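Local coordinates for kelch domain-containing protein (Colletotrichum graminicola M1.001, PDB 5C86), which acts as a fungal alcohol oxidase of the AA5 (galactose oxidase and glyoxal oxidase) family and probably uses a copper site to oxidise its substrates, at residues A[85-90]-A[131-136]; A[255-260]-A[266-271]. One frame throughout, in Å; residues are numbered along the deposited sequence. Where two conformers were deposited one is given.

Interaction 1 of 2, residues A[85-90]-A[131-136]; sequences IVTGGS and IFVIGG
I85 and I131 make the one apolar side-chain contact between segments 85-90 and 131-136. CD1 of I85 lies 4.0 Å from CG1 of I131. The two side chains meet at a slant. In I85, CG1 stands opposite the carbonyl carbon (chi1 -63°) and the chain then runs on extended (chi2 178°), which carries CD1 out to its neighbour.

The second contact is mixed. T87 and V133 meet tip to tip, with OG1 of T87 4.1 Å from CG1 of V133. At this distance the hydroxyl merely touches a methyl. Its polar partner is in its own sheet, where it makes a weak hydrogen bond to the carbonyl O of G75.

No hydrogen bond joins the segments. The strands belong to separate sheets, and the CA atoms of I85 and I131 are 8.5 Å apart. These sheets, one with strands 75-78 to 109-111 and one with strands 122-125 to 155-158, are consecutive blades of the kelch beta-propeller. Each segment carries a glycine pair, G88-G89 and G135-G136, as in the double glycine of kelch repeats. R118 bonds to both segments, through its backbone to G89 and through NH1 to the O of G135.

All four touching residues are buried. The two strands meet by dispersion and exclusion of water; the directed bonds lie beside them, from residues such as R118.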
loop_
_atom_site.group_PDB
_atom_site.type_symbol
_atom_site.label_atom_id
_atom_site.label_comp_id
_atom_site.label_asym_id
_atom_site.label_seq_id
_atom_site.Cartn_x
_atom_site.Cartn_y
_atom_site.Cartn_z
ATOM N N ILE A 85 2.746 4.601 11.583
ATOM C CA ILE A 85 2.919 6.041 11.759
ATOM C C ILE A 85 1.992 6.790 10.828
ATOM O O ILE A 85 2.112 6.666 9.593
ATOM C CB ILE A 85 4.360 6.438 11.583
ATOM C CG1 ILE A 85 5.289 5.769 12.680
ATOM C CG2 ILE A 85 4.532 7.979 11.646
ATOM C CD1 ILE A 85 6.771 6.068 12.578
ATOM N N VAL A 86 1.048 7.588 11.369
ATOM C CA VAL A 86 0.051 8.290 10.626
ATOM C C VAL A 86 0.246 9.797 10.814
ATOM O O VAL A 86 0.319 10.266 11.946
ATOM C CB VAL A 86 -1.334 7.806 11.031
ATOM C CG1 VAL A 86 -2.427 8.515 10.322
ATOM C CG2 VAL A 86 -1.515 6.304 10.834
ATOM N N THR A 87 0.281 10.534 9.730
ATOM C CA THR A 87 0.650 11.949 9.724
ATOM C C THR A 87 -0.471 12.775 9.165
ATOM O O THR A 87 -1.004 12.524 8.090
ATOM C CB THR A 87 1.895 12.214 8.920
ATOM O OG1 THR A 87 1.910 11.474 7.646
ATOM C CG2 THR A 87 3.097 11.816 9.672
ATOM N N GLY A 88 -0.772 13.889 9.852
ATOM C CA GLY A 88 -1.648 14.935 9.254
ATOM C C GLY A 88 -3.039 14.482 9.015
ATOM O O GLY A 88 -3.604 13.634 9.707
ATOM N N GLY A 89 -3.619 15.060 7.957
ATOM C CA GLY A 89 -4.995 14.858 7.668
ATOM C C GLY A 89 -5.848 15.939 8.350
ATOM O O GLY A 89 -5.444 17.088 8.343
ATOM N N SER A 90 -6.978 15.545 8.873
ATOM C CA SER A 90 -7.859 16.568 9.478
ATOM C C SER A 90 -7.123 17.278 10.618
ATOM O O SER A 90 -7.209 18.547 10.772
ATOM C CB SER A 90 -9.163 15.956 9.882
ATOM O OG SER A 90 -10.004 15.658 8.790
ATOM N N ILE A 131 11.028 8.356 7.873
ATOM C CA ILE A 131 9.694 8.529 7.235
ATOM C C ILE A 131 9.694 9.818 6.446
ATOM O O ILE A 131 9.833 10.922 7.065
ATOM C CB ILE A 131 8.516 8.545 8.185
ATOM C CG1 ILE A 131 8.497 7.443 9.234
ATOM C CG2 ILE A 131 7.250 8.689 7.405
ATOM C CD1 ILE A 131 8.534 6.013 8.727
ATOM N N PHE A 132 9.609 9.753 5.137
ATOM C CA PHE A 132 9.652 10.939 4.230
ATOM C C PHE A 132 8.238 11.280 3.859
ATOM O O PHE A 132 7.460 10.363 3.451
ATOM C CB PHE A 132 10.473 10.623 2.998
ATOM C CG PHE A 132 10.495 11.656 1.942
ATOM C CD1 PHE A 132 11.090 12.902 2.157
ATOM C CD2 PHE A 132 9.869 11.418 0.718
ATOM C CE1 PHE A 132 11.212 13.809 1.104
ATOM C CE2 PHE A 132 9.931 12.373 -0.314
ATOM C CZ PHE A 132 10.603 13.573 -0.122
ATOM N N VAL A 133 7.889 12.568 3.953
ATOM C CA VAL A 133 6.564 13.011 3.432
ATOM C C VAL A 133 6.759 14.177 2.494
ATOM O O VAL A 133 7.716 14.986 2.659
ATOM C CB VAL A 133 5.553 13.400 4.531
ATOM C CG1 VAL A 133 5.341 12.313 5.566
ATOM C CG2 VAL A 133 5.995 14.630 5.313
ATOM N N ILE A 134 5.847 14.284 1.522
ATOM C CA ILE A 134 5.870 15.415 0.648
ATOM C C ILE A 134 4.481 15.665 0.098
ATOM O O ILE A 134 3.673 14.747 -0.073
ATOM C CB ILE A 134 6.936 15.264 -0.465
ATOM C CG1 ILE A 134 7.244 16.628 -1.166
ATOM C CG2 ILE A 134 6.532 14.187 -1.500
ATOM C CD1 ILE A 134 8.468 16.606 -2.018
ATOM N N GLY A 135 4.232 16.938 -0.205
ATOM C CA GLY A 135 2.901 17.357 -0.637
ATOM C C GLY A 135 1.794 17.316 0.363
ATOM O O GLY A 135 1.985 17.244 1.580
ATOM N N GLY A 136 0.576 17.369 -0.147
ATOM C CA GLY A 136 -0.610 17.150 0.648
ATOM C C GLY A 136 -1.271 18.509 0.951
ATOM O O GLY A 136 -0.994 19.086 2.012
#

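Interaction 2 of 2, residues A[255-260]-A[266-271]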
loop_
_atom_site.group_PDB
_atom_site.type_symbol
_atom_site.label_atom_id
_atom_site.label_comp_id
_atom_site.label_asym_id
_atom_site.label_seq_id
_atom_site.Cartn_x
_atom_site.Cartn_y
_atom_site.Cartn_z
ATOM N N HIS A 255 1.841 0.822 -17.450
ATOM C CA HIS A 255 3.300 0.964 -17.670
ATOM C C HIS A 255 4.056 0.130 -16.661
ATOM O O HIS A 255 3.565 -0.147 -15.543
ATOM C CB HIS A 255 3.819 2.380 -17.559
ATOM C CG HIS A 255 3.275 3.296 -18.584
ATOM N ND1 HIS A 255 2.022 3.892 -18.497
ATOM C CD2 HIS A 255 3.795 3.684 -19.782
ATOM C CE1 HIS A 255 1.818 4.635 -19.587
ATOM N NE2 HIS A 255 2.879 4.523 -20.380
ATOM N N ILE A 256 5.234 -0.369 -17.065
ATOM C CA ILE A 256 6.216 -0.896 -16.140
ATOM C C ILE A 256 7.435 -0.001 -16.148
ATOM O O ILE A 256 7.985 0.248 -17.217
ATOM C CB ILE A 256 6.613 -2.360 -16.486
ATOM C CG1 ILE A 256 5.489 -3.359 -16.218
ATOM C CG2 ILE A 256 7.935 -2.733 -15.767
ATOM C CD1 ILE A 256 5.723 -4.733 -16.855
ATOM N N LEU A 257 7.839 0.454 -14.977
ATOM C CA LEU A 257 9.007 1.289 -14.724
ATOM C C LEU A 257 10.101 0.406 -14.228
ATOM O O LEU A 257 9.844 -0.541 -13.401
ATOM C CB LEU A 257 8.734 2.353 -13.660
ATOM C CG LEU A 257 7.451 3.149 -13.727
ATOM C CD1 LEU A 257 7.443 4.289 -12.728
ATOM C CD2 LEU A 257 6.922 3.569 -15.025
ATOM N N THR A 258 11.371 0.630 -14.693
ATOM C CA THR A 258 12.486 -0.151 -14.197
ATOM C C THR A 258 13.510 0.811 -13.668
ATOM O O THR A 258 13.973 1.668 -14.416
ATOM C CB THR A 258 13.102 -1.042 -15.330
ATOM O OG1 THR A 258 12.125 -1.912 -15.913
ATOM C CG2 THR A 258 14.218 -1.897 -14.776
ATOM N N LEU A 259 13.848 0.712 -12.396
ATOM C CA LEU A 259 14.718 1.603 -11.675
ATOM C C LEU A 259 16.096 1.059 -11.809
ATOM O O LEU A 259 16.299 -0.131 -11.619
ATOM C CB LEU A 259 14.346 1.697 -10.180
ATOM C CG LEU A 259 13.164 2.672 -9.881
ATOM C CD1 LEU A 259 11.912 2.324 -10.646
ATOM C CD2 LEU A 259 12.887 2.629 -8.412
ATOM N N GLY A 260 17.038 1.958 -12.114
ATOM C CA GLY A 260 18.425 1.592 -12.035
ATOM C C GLY A 260 18.974 2.249 -10.797
ATOM O O GLY A 260 18.591 1.889 -9.685
ATOM N N VAL A 266 14.675 6.690 -15.351
ATOM C CA VAL A 266 13.908 5.484 -15.158
ATOM C C VAL A 266 13.385 5.031 -16.490
ATOM O O VAL A 266 12.796 5.807 -17.227
ATOM C CB VAL A 266 12.777 5.793 -14.158
ATOM C CG1 VAL A 266 11.840 4.588 -14.048
ATOM C CG2 VAL A 266 13.351 6.225 -12.844
ATOM N N GLN A 267 13.541 3.753 -16.768
ATOM C CA GLN A 267 13.094 3.174 -18.018
ATOM C C GLN A 267 11.595 2.882 -17.937
ATOM O O GLN A 267 11.109 2.433 -16.871
ATOM C CB GLN A 267 13.929 1.945 -18.380
ATOM C CG GLN A 267 15.440 2.297 -18.528
ATOM C CD GLN A 267 15.758 3.312 -19.625
ATOM O OE1 GLN A 267 14.981 3.493 -20.577
ATOM N NE2 GLN A 267 16.909 3.976 -19.517
ATOM N N VAL A 268 10.877 3.211 -18.981
ATOM C CA VAL A 268 9.415 3.054 -19.014
ATOM C C VAL A 268 8.967 2.239 -20.198
ATOM O O VAL A 268 9.288 2.580 -21.354
ATOM C CB VAL A 268 8.717 4.440 -19.033
ATOM C CG1 VAL A 268 7.192 4.343 -19.000
ATOM C CG2 VAL A 268 9.234 5.315 -17.904
ATOM N N GLN A 269 8.216 1.205 -19.930
ATOM C CA GLN A 269 7.616 0.361 -20.949
ATOM C C GLN A 269 6.086 0.450 -20.934
ATOM O O GLN A 269 5.456 0.177 -19.940
ATOM C CB GLN A 269 8.005 -1.129 -20.699
ATOM C CG GLN A 269 7.487 -2.082 -21.753
ATOM C CD GLN A 269 8.076 -1.690 -23.092
ATOM O OE1 GLN A 269 9.317 -1.605 -23.219
ATOM N NE2 GLN A 269 7.213 -1.353 -24.061
ATOM N N LYS A 270 5.512 0.899 -22.005
ATOM C CA LYS A 270 4.059 0.841 -22.186
ATOM C C LYS A 270 3.532 -0.503 -22.478
ATOM O O LYS A 270 4.052 -1.274 -23.309
ATOM C CB LYS A 270 3.666 1.834 -23.261
ATOM C CG LYS A 270 2.160 2.037 -23.449
ATOM C CD LYS A 270 1.891 3.211 -24.385
ATOM C CE LYS A 270 0.387 3.450 -24.556
ATOM N NZ LYS A 270 -0.526 3.801 -23.376
ATOM N N LEU A 271 2.436 -0.919 -21.822
ATOM C CA LEU A 271 1.813 -2.146 -22.028
ATOM C C LEU A 271 0.489 -1.866 -22.782
ATOM O O LEU A 271 0.068 -0.687 -22.909
ATOM C CB LEU A 271 1.404 -2.776 -20.690
ATOM C CG LEU A 271 2.588 -2.860 -19.670
ATOM C CD1 LEU A 271 2.145 -2.816 -18.229
ATOM C CD2 LEU A 271 3.280 -4.150 -20.046
#
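The carbonyl O of Q267 is held by two groups of the facing strand. T258 N donates the shortest hydrogen bond of the pair, 2.8 Å to Q267 O, from a position tilted 21° out of the carbonyl plane. L257 CA adds a CH...O contact, 3.2 Å from Q267 O. The bond back, from Q267 N to T258 O, is longer at 3.2 Å. Q269 O is gripped likewise: I256 N bonds to it in the carbonyl plane and H255 CA lies 3.2 Å away. Q269 N returns a bond to I256 O.

This is a beta hairpin, strands 254-258 and 267-270. It is the outer half of a four-stranded antiparallel propeller blade. I256-Q269 and T258-Q267 are hydrogen-bonded pairs; H255-K270 and L257-V268 are non-hydrogen-bonded pairs.

The face with H255, L257 and V268 turns to the preceding blade, where M198 touches L257 and V268. H255 CD2 rests 3.5 Å from V268 CG1, the valine methyl set opposite its own backbone N (chi1 -177°). The methyl approaches the ring obliquely. H255 CD2 is also 3.9 Å from K270 CB. L257 runs alongside V268, its CD2 touching both valine methyls. Further along, V266 CG1 packs 3.8 Å from L257 CB, and V266 also touches M198 and W200. On the other face, T258 OG1 bonds to K235 NZ.

Overall arrangement
Both contacts belong to the beta-propeller but hold different levels of it. Interaction 1 lies between two consecutive blades; interaction 2 lies within a third. They share no strand. Their nearest atoms are about 13 Å apart and their centres 27 Å. Interaction 1 is wholly buried. The side chain of T87 is about 10 Å from that of Y120, a copper ligand in another structure of this protein; no copper is bound here. Interaction 2 is farther from the chain centre, partly buried and away from the annotated sites. The chemistry follows this placing. Interaction 1 buries 132 Å² with side chains alone. Interaction 2 buries 525 Å², with backbone hydrogen bonds, one sheltered face and polar residues at the surface.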